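Local coordinates for protein indole-3-acetic acid-amido synthetase GH3.15 (Arabidopsis thaliana, PDB 6E1Q) that uses ATP to conjugate the auxin precursor indole-3-butyric acid to glutamine and possibly cysteine, and likewise joins the herbicide 2,4-DB to glutamine, at residues E18-N23 with I119-L124; S151-A154 with M158-T161; F223-K228 with E540-F545; L432-D437 with K523-L528. One frame throughout, in Å; residues are numbered along the deposited sequence. Where two conformers were deposited one is given.

Contact 1 (E18-N23 with I119-L124)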
loop_
_atom_site.group_PDB
_atom_site.type_symbol
_atom_site.label_atom_id
_atom_site.label_comp_id
_atom_site.label_asym_id
_atom_site.label_seq_id
_atom_site.Cartn_x
_atom_site.Cartn_y
_atom_site.Cartn_z
ATOM N N GLU A 18 4.707 23.392 11.110
ATOM C CA GLU A 18 4.022 23.813 12.330
ATOM C C GLU A 18 2.854 24.738 12.004
ATOM O O GLU A 18 1.742 24.531 12.491
ATOM C CB GLU A 18 5.006 24.478 13.304
ATOM C CG GLU A 18 6.107 23.528 13.816
ATOM C CD GLU A 18 5.575 22.202 14.403
ATOM O OE1 GLU A 18 4.889 22.219 15.445
ATOM O OE2 GLU A 18 5.865 21.125 13.831
ATOM N N ASP A 19 3.084 25.754 11.161
ATOM C CA ASP A 19 1.996 26.616 10.695
ATOM C C ASP A 19 0.838 25.802 10.131
ATOM O O ASP A 19 -0.325 26.028 10.491
ATOM C CB ASP A 19 2.498 27.591 9.623
ATOM C CG ASP A 19 3.560 28.540 10.138
ATOM O OD1 ASP A 19 3.807 28.571 11.366
ATOM O OD2 ASP A 19 4.167 29.243 9.298
ATOM N N LEU A 20 1.146 24.855 9.228
ATOM C CA LEU A 20 0.109 24.098 8.530
ATOM C C LEU A 20 -0.744 23.273 9.481
ATOM O O LEU A 20 -1.930 23.073 9.221
ATOM C CB LEU A 20 0.733 23.172 7.485
ATOM C CG LEU A 20 1.351 23.859 6.266
ATOM C CD1 LEU A 20 2.095 22.845 5.382
ATOM C CD2 LEU A 20 0.296 24.587 5.456
ATOM N N THR A 21 -0.168 22.767 10.569
ATOM C CA THR A 21 -0.921 21.957 11.523
ATOM C C THR A 21 -1.482 22.777 12.680
ATOM O O THR A 21 -2.121 22.213 13.577
ATOM C CB THR A 21 -0.036 20.829 12.050
ATOM O OG1 THR A 21 1.180 21.381 12.571
ATOM C CG2 THR A 21 0.302 19.864 10.909
ATOM N N THR A 22 -1.265 24.094 12.680
ATOM C CA THR A 22 -1.801 24.976 13.714
ATOM C C THR A 22 -3.027 25.744 13.233
ATOM O O THR A 22 -4.031 25.817 13.938
ATOM C CB THR A 22 -0.709 25.950 14.191
ATOM O OG1 THR A 22 0.358 25.196 14.782
ATOM C CG2 THR A 22 -1.256 26.983 15.222
ATOM N N ASN A 23 -2.974 26.294 12.027
ATOM C CA ASN A 23 -4.075 27.089 11.485
ATOM C C ASN A 23 -5.025 26.237 10.653
ATOM O O ASN A 23 -5.384 26.575 9.524
ATOM C CB ASN A 23 -3.510 28.242 10.674
ATOM C CG ASN A 23 -2.530 29.050 11.471
ATOM O OD1 ASN A 23 -2.852 29.493 12.565
ATOM N ND2 ASN A 23 -1.322 29.231 10.947
ATOM N N ILE A 119 4.136 16.924 -5.043
ATOM C CA ILE A 119 5.592 16.899 -5.060
ATOM C C ILE A 119 6.140 17.984 -4.140
ATOM O O ILE A 119 7.018 17.733 -3.308
ATOM C CB ILE A 119 6.095 17.058 -6.504
ATOM C CG1 ILE A 119 5.907 15.741 -7.262
ATOM C CG2 ILE A 119 7.537 17.519 -6.532
ATOM C CD1 ILE A 119 5.889 15.922 -8.744
ATOM N N SER A 120 5.604 19.197 -4.270
ATOM C CA SER A 120 5.962 20.315 -3.406
ATOM C C SER A 120 5.859 19.935 -1.933
ATOM O O SER A 120 6.812 20.114 -1.166
ATOM C CB SER A 120 5.052 21.503 -3.723
ATOM O OG SER A 120 5.609 22.732 -3.300
ATOM N N PHE A 121 4.712 19.387 -1.521
ATOM C CA PHE A 121 4.564 19.044 -0.112
ATOM C C PHE A 121 5.544 17.965 0.298
ATOM O O PHE A 121 5.957 17.922 1.464
ATOM C CB PHE A 121 3.141 18.591 0.230
ATOM C CG PHE A 121 2.981 18.261 1.689
ATOM C CD1 PHE A 121 2.805 19.271 2.628
ATOM C CD2 PHE A 121 3.099 16.962 2.131
ATOM C CE1 PHE A 121 2.718 18.977 3.972
ATOM C CE2 PHE A 121 3.003 16.661 3.476
ATOM C CZ PHE A 121 2.815 17.664 4.396
ATOM N N SER A 122 5.912 17.078 -0.633
ATOM C CA SER A 122 6.872 16.027 -0.311
ATOM C C SER A 122 8.237 16.611 0.032
ATOM O O SER A 122 8.958 16.068 0.876
ATOM C CB SER A 122 6.998 15.039 -1.474
ATOM O OG SER A 122 7.423 13.762 -1.017
ATOM N N SER A 123 8.620 17.701 -0.622
ATOM C CA SER A 123 9.902 18.312 -0.307
ATOM C C SER A 123 9.793 19.140 0.960
ATOM O O SER A 123 10.784 19.317 1.674
ATOM C CB SER A 123 10.394 19.165 -1.480
ATOM O OG SER A 123 9.691 20.397 -1.562
ATOM N N LEU A 124 8.592 19.636 1.255
ATOM C CA LEU A 124 8.355 20.289 2.532
ATOM C C LEU A 124 8.541 19.318 3.691
ATOM O O LEU A 124 9.024 19.704 4.760
ATOM C CB LEU A 124 6.952 20.879 2.555
ATOM C CG LEU A 124 6.610 21.749 3.752
ATOM C CD1 LEU A 124 7.695 22.791 3.926
ATOM C CD2 LEU A 124 5.268 22.426 3.515
#

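Contact 2 (S151-A154 with M158-T161)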
loop_
_atom_site.group_PDB
_atom_site.type_symbol
_atom_site.label_atom_id
_atom_site.label_comp_id
_atom_site.label_asym_id
_atom_site.label_seq_id
_atom_site.Cartn_x
_atom_site.Cartn_y
_atom_site.Cartn_z
ATOM N N SER A 151 -1.345 2.584 -20.677
ATOM C CA SER A 151 -2.307 2.697 -21.765
ATOM C C SER A 151 -2.669 4.164 -21.952
ATOM O O SER A 151 -2.143 5.047 -21.264
ATOM C CB SER A 151 -3.537 1.822 -21.485
ATOM O OG SER A 151 -4.076 2.084 -20.192
ATOM N N LYS A 152 -3.561 4.427 -22.904
ATOM C CA LYS A 152 -4.137 5.760 -23.035
ATOM C C LYS A 152 -5.611 5.654 -23.404
ATOM O O LYS A 152 -6.055 4.661 -23.986
ATOM C CB LYS A 152 -3.390 6.654 -24.055
ATOM C CG LYS A 152 -2.947 6.030 -25.346
ATOM C CD LYS A 152 -2.010 6.999 -26.069
ATOM C CE LYS A 152 -2.234 7.008 -27.580
ATOM N NZ LYS A 152 -1.584 5.869 -28.298
ATOM N N THR A 153 -6.367 6.687 -23.041
ATOM C CA THR A 153 -7.792 6.746 -23.342
ATOM C C THR A 153 -8.024 6.941 -24.840
ATOM O O THR A 153 -7.095 7.137 -25.633
ATOM C CB THR A 153 -8.455 7.879 -22.560
ATOM O OG1 THR A 153 -8.112 9.143 -23.161
ATOM C CG2 THR A 153 -8.031 7.851 -21.112
ATOM N N ALA A 154 -9.304 6.906 -25.233
ATOM C CA ALA A 154 -9.660 7.095 -26.639
ATOM C C ALA A 154 -9.235 8.469 -27.143
ATOM O O ALA A 154 -8.850 8.627 -28.308
ATOM C CB ALA A 154 -11.166 6.911 -26.820
ATOM N N MET A 158 -2.950 10.004 -21.167
ATOM C CA MET A 158 -2.145 8.912 -20.640
ATOM C C MET A 158 -2.763 8.379 -19.354
ATOM O O MET A 158 -3.392 9.104 -18.581
ATOM C CB MET A 158 -0.700 9.348 -20.371
ATOM C CG MET A 158 0.197 9.465 -21.610
ATOM S SD MET A 158 0.210 8.036 -22.742
ATOM C CE MET A 158 1.094 6.818 -21.755
ATOM N N VAL A 159 -2.571 7.090 -19.132
ATOM C CA VAL A 159 -3.075 6.389 -17.964
ATOM C C VAL A 159 -1.878 5.790 -17.231
ATOM O O VAL A 159 -1.178 4.944 -17.786
ATOM C CB VAL A 159 -4.072 5.299 -18.374
ATOM C CG1 VAL A 159 -4.567 4.640 -17.186
ATOM C CG2 VAL A 159 -5.235 5.904 -19.136
ATOM N N ARG A 160 -1.650 6.205 -15.993
ATOM C CA ARG A 160 -0.434 5.810 -15.285
ATOM C C ARG A 160 -0.734 5.629 -13.812
ATOM O O ARG A 160 -1.786 6.044 -13.321
ATOM C CB ARG A 160 0.684 6.853 -15.412
ATOM C CG ARG A 160 1.240 7.026 -16.797
ATOM C CD ARG A 160 2.325 8.075 -16.786
ATOM N NE ARG A 160 2.973 8.142 -18.085
ATOM C CZ ARG A 160 2.992 9.233 -18.836
ATOM N NH1 ARG A 160 2.407 10.342 -18.399
ATOM N NH2 ARG A 160 3.596 9.215 -20.016
ATOM N N THR A 161 0.227 5.031 -13.098
ATOM C CA THR A 161 0.143 4.966 -11.643
ATOM C C THR A 161 0.579 6.292 -11.044
ATOM O O THR A 161 1.258 7.103 -11.686
ATOM C CB THR A 161 1.005 3.838 -11.071
ATOM O OG1 THR A 161 2.384 4.053 -11.409
ATOM C CG2 THR A 161 0.555 2.482 -11.645
#

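Contact 3 (F223-K228 with E540-F545)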
loop_
_atom_site.group_PDB
_atom_site.type_symbol
_atom_site.label_atom_id
_atom_site.label_comp_id
_atom_site.label_asym_id
_atom_site.label_seq_id
_atom_site.Cartn_x
_atom_site.Cartn_y
_atom_site.Cartn_z
ATOM N N PHE A 223 8.786 -6.113 -0.514
ATOM C CA PHE A 223 10.170 -6.486 -0.252
ATOM C C PHE A 223 10.388 -7.990 -0.312
ATOM O O PHE A 223 11.472 -8.438 -0.707
ATOM C CB PHE A 223 10.603 -5.953 1.108
ATOM C CG PHE A 223 10.844 -4.485 1.111
ATOM C CD1 PHE A 223 11.993 -3.969 0.544
ATOM C CD2 PHE A 223 9.906 -3.613 1.638
ATOM C CE1 PHE A 223 12.218 -2.621 0.526
ATOM C CE2 PHE A 223 10.131 -2.238 1.633
ATOM C CZ PHE A 223 11.284 -1.744 1.071
ATOM N N LEU A 224 9.371 -8.781 0.037
ATOM C CA LEU A 224 9.523 -10.234 0.022
ATOM C C LEU A 224 9.735 -10.755 -1.388
ATOM O O LEU A 224 10.466 -11.727 -1.594
ATOM C CB LEU A 224 8.298 -10.899 0.642
ATOM C CG LEU A 224 7.841 -10.212 1.913
ATOM C CD1 LEU A 224 6.557 -10.860 2.446
ATOM C CD2 LEU A 224 8.965 -10.239 2.926
ATOM N N LYS A 225 9.071 -10.141 -2.368
ATOM C CA LYS A 225 9.284 -10.504 -3.761
ATOM C C LYS A 225 10.705 -10.149 -4.212
ATOM O O LYS A 225 11.339 -10.913 -4.939
ATOM C CB LYS A 225 8.219 -9.809 -4.612
ATOM C CG LYS A 225 8.213 -10.169 -6.063
ATOM C CD LYS A 225 7.762 -11.591 -6.276
ATOM C CE LYS A 225 7.700 -11.940 -7.749
ATOM N NZ LYS A 225 7.333 -13.377 -7.971
ATOM N N VAL A 226 11.237 -9.020 -3.747
ATOM C CA VAL A 226 12.617 -8.658 -4.046
ATOM C C VAL A 226 13.581 -9.669 -3.433
ATOM O O VAL A 226 14.531 -10.123 -4.080
ATOM C CB VAL A 226 12.904 -7.229 -3.541
ATOM C CG1 VAL A 226 14.374 -6.917 -3.672
ATOM C CG2 VAL A 226 12.097 -6.202 -4.358
ATOM N N ILE A 227 13.340 -10.049 -2.183
ATOM C CA ILE A 227 14.232 -10.976 -1.495
ATOM C C ILE A 227 14.175 -12.356 -2.144
ATOM O O ILE A 227 15.201 -13.030 -2.304
ATOM C CB ILE A 227 13.857 -11.025 -0.004
ATOM C CG1 ILE A 227 14.178 -9.685 0.648
ATOM C CG2 ILE A 227 14.556 -12.200 0.697
ATOM C CD1 ILE A 227 13.825 -9.606 2.097
ATOM N N LYS A 228 12.975 -12.794 -2.530
ATOM C CA LYS A 228 12.852 -14.066 -3.225
ATOM C C LYS A 228 13.676 -14.070 -4.512
ATOM O O LYS A 228 14.375 -15.047 -4.803
ATOM C CB LYS A 228 11.384 -14.365 -3.520
ATOM C CG LYS A 228 11.116 -15.823 -3.911
ATOM C CD LYS A 228 10.781 -15.983 -5.400
ATOM C CE LYS A 228 10.238 -17.383 -5.720
ATOM N NZ LYS A 228 11.300 -18.391 -6.029
ATOM N N GLU A 540 2.568 -18.757 -6.304
ATOM C CA GLU A 540 1.771 -19.317 -7.394
ATOM C C GLU A 540 0.456 -18.562 -7.541
ATOM O O GLU A 540 0.023 -18.257 -8.658
ATOM C CB GLU A 540 1.503 -20.812 -7.165
ATOM C CG GLU A 540 0.628 -21.458 -8.276
ATOM C CD GLU A 540 0.413 -22.976 -8.099
ATOM O OE1 GLU A 540 0.982 -23.559 -7.158
ATOM O OE2 GLU A 540 -0.327 -23.588 -8.904
ATOM N N LEU A 541 -0.194 -18.259 -6.419
ATOM C CA LEU A 541 -1.422 -17.483 -6.461
ATOM C C LEU A 541 -1.170 -16.144 -7.124
ATOM O O LEU A 541 -1.910 -15.725 -8.020
ATOM C CB LEU A 541 -1.970 -17.289 -5.040
ATOM C CG LEU A 541 -3.303 -16.535 -4.952
ATOM C CD1 LEU A 541 -4.432 -17.348 -5.624
ATOM C CD2 LEU A 541 -3.671 -16.218 -3.519
ATOM N N MET A 542 -0.101 -15.469 -6.705
ATOM C CA MET A 542 0.223 -14.161 -7.254
ATOM C C MET A 542 0.457 -14.232 -8.756
ATOM O O MET A 542 -0.064 -13.400 -9.511
ATOM C CB MET A 542 1.455 -13.598 -6.546
ATOM C CG MET A 542 2.154 -12.516 -7.339
ATOM S SD MET A 542 3.182 -11.468 -6.332
ATOM C CE MET A 542 4.610 -12.467 -6.609
ATOM N N ASN A 543 1.238 -15.217 -9.208
ATOM C CA ASN A 543 1.549 -15.311 -10.635
ATOM C C ASN A 543 0.296 -15.601 -11.448
ATOM O O ASN A 543 0.195 -15.209 -12.622
ATOM C CB ASN A 543 2.613 -16.386 -10.875
ATOM C CG ASN A 543 3.987 -15.958 -10.387
ATOM O OD1 ASN A 543 4.305 -14.770 -10.354
ATOM N ND2 ASN A 543 4.819 -16.926 -10.029
ATOM N N PHE A 544 -0.669 -16.281 -10.833
ATOM C CA PHE A 544 -1.950 -16.504 -11.485
ATOM C C PHE A 544 -2.640 -15.177 -11.790
ATOM O O PHE A 544 -3.098 -14.943 -12.916
ATOM C CB PHE A 544 -2.824 -17.391 -10.594
ATOM C CG PHE A 544 -4.233 -17.498 -11.069
ATOM C CD1 PHE A 544 -4.563 -18.337 -12.120
ATOM C CD2 PHE A 544 -5.231 -16.734 -10.478
ATOM C CE1 PHE A 544 -5.867 -18.422 -12.568
ATOM C CE2 PHE A 544 -6.540 -16.812 -10.920
ATOM C CZ PHE A 544 -6.859 -17.654 -11.963
ATOM N N PHE A 545 -2.712 -14.281 -10.793
ATOM C CA PHE A 545 -3.362 -12.991 -11.019
ATOM C C PHE A 545 -2.553 -12.112 -11.976
ATOM O O PHE A 545 -3.133 -11.405 -12.814
ATOM C CB PHE A 545 -3.611 -12.283 -9.683
ATOM C CG PHE A 545 -4.673 -12.945 -8.845
ATOM C CD1 PHE A 545 -5.993 -13.016 -9.295
ATOM C CD2 PHE A 545 -4.364 -13.505 -7.617
ATOM C CE1 PHE A 545 -6.980 -13.640 -8.519
ATOM C CE2 PHE A 545 -5.344 -14.127 -6.832
ATOM C CZ PHE A 545 -6.648 -14.197 -7.290
#

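Contact 4 (L432-D437 with K523-L528)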
loop_
_atom_site.group_PDB
_atom_site.type_symbol
_atom_site.label_atom_id
_atom_site.label_comp_id
_atom_site.label_asym_id
_atom_site.label_seq_id
_atom_site.Cartn_x
_atom_site.Cartn_y
_atom_site.Cartn_z
ATOM N N LEU A 432 -15.764 -12.484 3.673
ATOM C CA LEU A 432 -16.369 -13.803 3.796
ATOM C C LEU A 432 -17.826 -13.678 4.219
ATOM O O LEU A 432 -18.166 -12.848 5.068
ATOM C CB LEU A 432 -15.608 -14.676 4.806
ATOM C CG LEU A 432 -14.172 -15.017 4.428
ATOM C CD1 LEU A 432 -13.405 -15.563 5.668
ATOM C CD2 LEU A 432 -14.145 -15.987 3.254
ATOM N N SER A 433 -18.676 -14.520 3.627
ATOM C CA SER A 433 -20.104 -14.528 3.947
ATOM C C SER A 433 -20.699 -15.863 3.522
ATOM O O SER A 433 -20.793 -16.143 2.324
ATOM C CB SER A 433 -20.830 -13.385 3.257
ATOM O OG SER A 433 -22.213 -13.476 3.554
ATOM N N ILE A 434 -21.106 -16.674 4.493
ATOM C CA ILE A 434 -21.866 -17.875 4.167
ATOM C C ILE A 434 -23.314 -17.516 3.856
ATOM O O ILE A 434 -23.844 -17.884 2.801
ATOM C CB ILE A 434 -21.751 -18.902 5.307
ATOM C CG1 ILE A 434 -20.306 -19.386 5.406
ATOM C CG2 ILE A 434 -22.718 -20.065 5.083
ATOM C CD1 ILE A 434 -20.008 -20.181 6.621
ATOM N N ASP A 435 -23.969 -16.773 4.751
ATOM C CA ASP A 435 -25.274 -16.213 4.428
ATOM C C ASP A 435 -25.400 -14.819 5.029
ATOM O O ASP A 435 -25.103 -13.825 4.352
ATOM C CB ASP A 435 -26.401 -17.132 4.921
ATOM C CG ASP A 435 -27.765 -16.446 4.942
ATOM O OD1 ASP A 435 -28.184 -15.936 3.879
ATOM O OD2 ASP A 435 -28.424 -16.451 6.010
ATOM N N MET A 436 -25.814 -14.728 6.298
ATOM C CA MET A 436 -25.996 -13.437 6.944
ATOM C C MET A 436 -24.796 -13.067 7.788
ATOM O O MET A 436 -24.715 -11.930 8.263
ATOM C CB MET A 436 -27.305 -13.427 7.788
ATOM C CG MET A 436 -27.589 -12.167 8.616
ATOM S SD MET A 436 -28.932 -12.387 9.792
ATOM C CE MET A 436 -28.899 -14.137 10.082
ATOM N N ASP A 437 -23.844 -13.987 7.938
ATOM C CA ASP A 437 -22.522 -13.619 8.413
ATOM C C ASP A 437 -21.857 -12.748 7.353
ATOM O O ASP A 437 -21.900 -13.063 6.156
ATOM C CB ASP A 437 -21.674 -14.868 8.693
ATOM C CG ASP A 437 -21.613 -15.823 7.512
ATOM O OD1 ASP A 437 -22.670 -16.380 7.133
ATOM O OD2 ASP A 437 -20.502 -16.021 6.972
ATOM N N LYS A 523 -26.813 -22.490 14.352
ATOM C CA LYS A 523 -26.386 -23.787 13.806
ATOM C C LYS A 523 -26.154 -23.764 12.296
ATOM O O LYS A 523 -25.915 -24.824 11.704
ATOM C CB LYS A 523 -27.387 -24.900 14.156
ATOM C CG LYS A 523 -26.922 -26.326 13.904
ATOM C CD LYS A 523 -25.516 -26.542 14.424
ATOM C CE LYS A 523 -25.490 -26.447 15.938
ATOM N NZ LYS A 523 -25.693 -27.789 16.545
ATOM N N ASN A 524 -26.182 -22.604 11.639
ATOM C CA ASN A 524 -26.012 -22.598 10.188
ATOM C C ASN A 524 -24.564 -22.435 9.739
ATOM O O ASN A 524 -24.299 -22.479 8.530
ATOM C CB ASN A 524 -26.846 -21.489 9.538
ATOM C CG ASN A 524 -26.662 -20.148 10.208
ATOM O OD1 ASN A 524 -27.552 -19.656 10.891
ATOM N ND2 ASN A 524 -25.478 -19.567 10.050
ATOM N N ILE A 525 -23.626 -22.229 10.660
ATOM C CA ILE A 525 -22.209 -22.092 10.330
ATOM C C ILE A 525 -21.459 -23.264 10.948
ATOM O O ILE A 525 -21.591 -23.528 12.148
ATOM C CB ILE A 525 -21.636 -20.745 10.806
ATOM C CG1 ILE A 525 -22.297 -19.591 10.047
ATOM C CG2 ILE A 525 -20.134 -20.684 10.568
ATOM C CD1 ILE A 525 -22.145 -18.234 10.716
ATOM N N GLY A 526 -20.693 -23.976 10.124
ATOM C CA GLY A 526 -19.923 -25.107 10.586
ATOM C C GLY A 526 -18.564 -24.701 11.131
ATOM O O GLY A 526 -18.225 -23.514 11.216
ATOM N N PRO A 527 -17.749 -25.692 11.497
ATOM C CA PRO A 527 -16.485 -25.396 12.186
ATOM C C PRO A 527 -15.442 -24.823 11.237
ATOM O O PRO A 527 -15.203 -25.362 10.156
ATOM C CB PRO A 527 -16.053 -26.761 12.739
ATOM C CG PRO A 527 -17.274 -27.666 12.583
ATOM C CD PRO A 527 -18.001 -27.137 11.399
ATOM N N LEU A 528 -14.800 -23.737 11.662
ATOM C CA LEU A 528 -13.776 -23.123 10.831
ATOM C C LEU A 528 -12.646 -24.107 10.572
ATOM O O LEU A 528 -12.289 -24.926 11.425
ATOM C CB LEU A 528 -13.223 -21.861 11.483
ATOM C CG LEU A 528 -12.173 -21.076 10.684
ATOM C CD1 LEU A 528 -12.422 -19.587 10.789
ATOM C CD2 LEU A 528 -10.763 -21.411 11.170
#

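Contact 1 (E18-N23 with I119-L124)
Leu20 and Leu124 reach toward each other tip to tip, Leu20 CD1 standing 3.7 Å from Leu124 CD2. The same CD1 lies at the rim of the Phe121 ring, close to the ring plane, with Phe121 CE1 4.2 Å away; one methyl thus serves both partners on helix 112-132. Leu124 presents its methyl because its CG stands anti to the backbone N (chi1 -172°), which carries the branch out toward helix 10-22. Around this first shell the apolar layer goes on: Leu124 also packs on Cys13, Leu16 and Leu17, Phe121 on Leu17 and Ile351, and Leu20 on Leu2. Polar bonds hold the turns behind it. Thr22 OG1 donates to Glu18 O at 2.8 Å from above the carbonyl plane, and Ser123 OG donates to Ser120 O at 2.9 Å. The carboxylate of Glu18 is bonded to Tyr416 and Asn417, fastening helix 10-22 to the strand 404-416 region. Phe121 also nears the substrate-binding Phe332, the nearest atoms of their side chains about 3 Å apart, which places the Phe121 side of helix 112-132 beside the substrate site. Carbon meeting carbon over a small buried surface of 78 Å² implies a contact of shape and dispersion, with no directional bond between the two segments.

Contact 2 (S151-A154 with M158-T161)
Ser151 and Lys152 run antiparallel to Val159 and Met158 as the two strands of a short beta hairpin. Ser151 and Val159 form a hydrogen-bonded pair, CA to CA 5.4 Å, in which Val159 N donates to Ser151 O at 3.0 Å; the bond is bent (N-H...O angle 145°) and its donor lies tilted from the carbonyl plane. Lys152 and Met158 form the neighbouring non-hydrogen-bonded pair, their CA atoms 4.4 Å apart. On the face that carries these two, Met158 SD touches both CB and CD of Lys152, each at 4.1 Å. Met158 is bent at chi2 (-50°) and chi3 (-70°), which curls its CE back over the strand to 3.7 Å from Ser151 O. Its CG meanwhile lies 3.5 Å above one face of the Arg160 guanidinium, toward the rim. On the other face Ser151 OG rests 3.7 Å from Val159 CB. Val159 CG2 meets Thr153 CG2 at 3.9 Å, while Thr153 OG1 is bonded to Leu157 N within the turn and to Ala78 O. Strand 151-152 forms the edge of a four-stranded mixed sheet. Strand 158-160 lies inside it, bonded through Met158 and Arg160 to the parallel strand 91-97, which ends at the ATP-binding Ser97, and Thr161 then N-caps helix 162-172, the source of the ligand-pocket residues Val163 and Phe166.

Contact 3 (F223-K228 with E540-F545)
Lys225 carries this contact for segment 223-228, laying its outer chain across Met542 and near Asn543 of helix 537-547. Just before it, Phe223 and Leu224 turn to helix 309-316, packing on Leu312 and Leu311. Lys225 itself starts with CG anti to the backbone N, bends at chi2 (69°) and then runs straight outward. Lys225 CD and CE each pass 3.3 Å from Met542 CE, tighter than usual for carbons, and Lys225 NZ lies 3.2 Å from the same methyl, whose placing is therefore doubtful. The terminal bend of Met542 (chi3 92°) turns that methyl toward the lysine. Lys225 NZ also comes within 4.1 Å of Asn543 OD1, too far for a bond. Were an alanine to replace Lys225, the Met542 methyl would probably lose the lysine chain lying across it, leaving a gap on that side. Next in sequence, Val226 packs on Met198 and Leu202 of helix 194-207, Ile227 on Tyr315, and Lys228 forms a salt bridge with Asp232. A methyl against a lysine chain, with no bond or salt bridge between the segments, implies a small, non-directional touch between the N-terminal and C-terminal parts, which would be compatible with the domain rotation known in ANL enzymes.

Contact 4 (L432-D437 with K523-L528)
Ile434 meets Ile525 with its long branch, whose CG1 lies anti to the carbonyl carbon (chi1 -66°), while Ile525 answers with its short-branch methyl CG2, which stands anti to the backbone N. Ile434 CD1 thereby comes to 4.0 Å from Ile525 CG2. Ile525 points its own CD1 at Asp437 instead, crossing it at an angle and coming 4.0 Å from Asp437 CB and equally near its CG. Asp437 holds CG between its backbone N and carbonyl carbon (chi1 53°), folding the carboxylate back over its own loop. There Ile434 N gives a nearly straight bond (176°) to Asp437 OD2 at 2.6 Å, and Asp435 N one to Asp437 OD1 at 2.7 Å. Both donors come on the syn side, yet well out of the carboxylate plane. Tyr478 OH adds a further hydrogen bond to OD2, so this buried group is gripped at both oxygens, which would probably favour its charged form. Ser433 OG closes the loop on Asp437 O at 2.7 Å and is also bonded to Lys438 NZ. Were an alanine to replace Asp437, the amides of Ile434 and Asp435 and the Tyr478 hydroxyl would probably be left without this partner, and the loop less firmly held. The loop joins strand 430-432 to strand 439-440, with Ile434 leaning on Tyr478 and Val469 of strands 477-485 and 461-470. Segment 523-528 leads from helix 513-522, where Ile525 rests on Tyr515 and Arg519, into strand 529-533 of the C-terminal sheet.

How the contacts relate
Contact 1 is fully buried and purely apolar, contact 2 is a surface hairpin with the one backbone bond made between paired segments, and contacts 3 and 4 are partly buried. Contacts 1 and 2 both belong to the N-terminal domain, their centres about 30 Å apart; contact 1 lies by the substrate-binding Phe332, contact 2 nearer the ATP-binding residues. Contact 3 bridges the N-terminal and C-terminal domains, whereas contact 4, about 31 Å from it between centres, lies farthest of the four from the centre of the chain. No two of the four hold the same helix or strand. Polar chemistry in contact 4 stays within one loop, leaving branched aliphatic groups to join the segments; contact 3 relies on a single lysine chain.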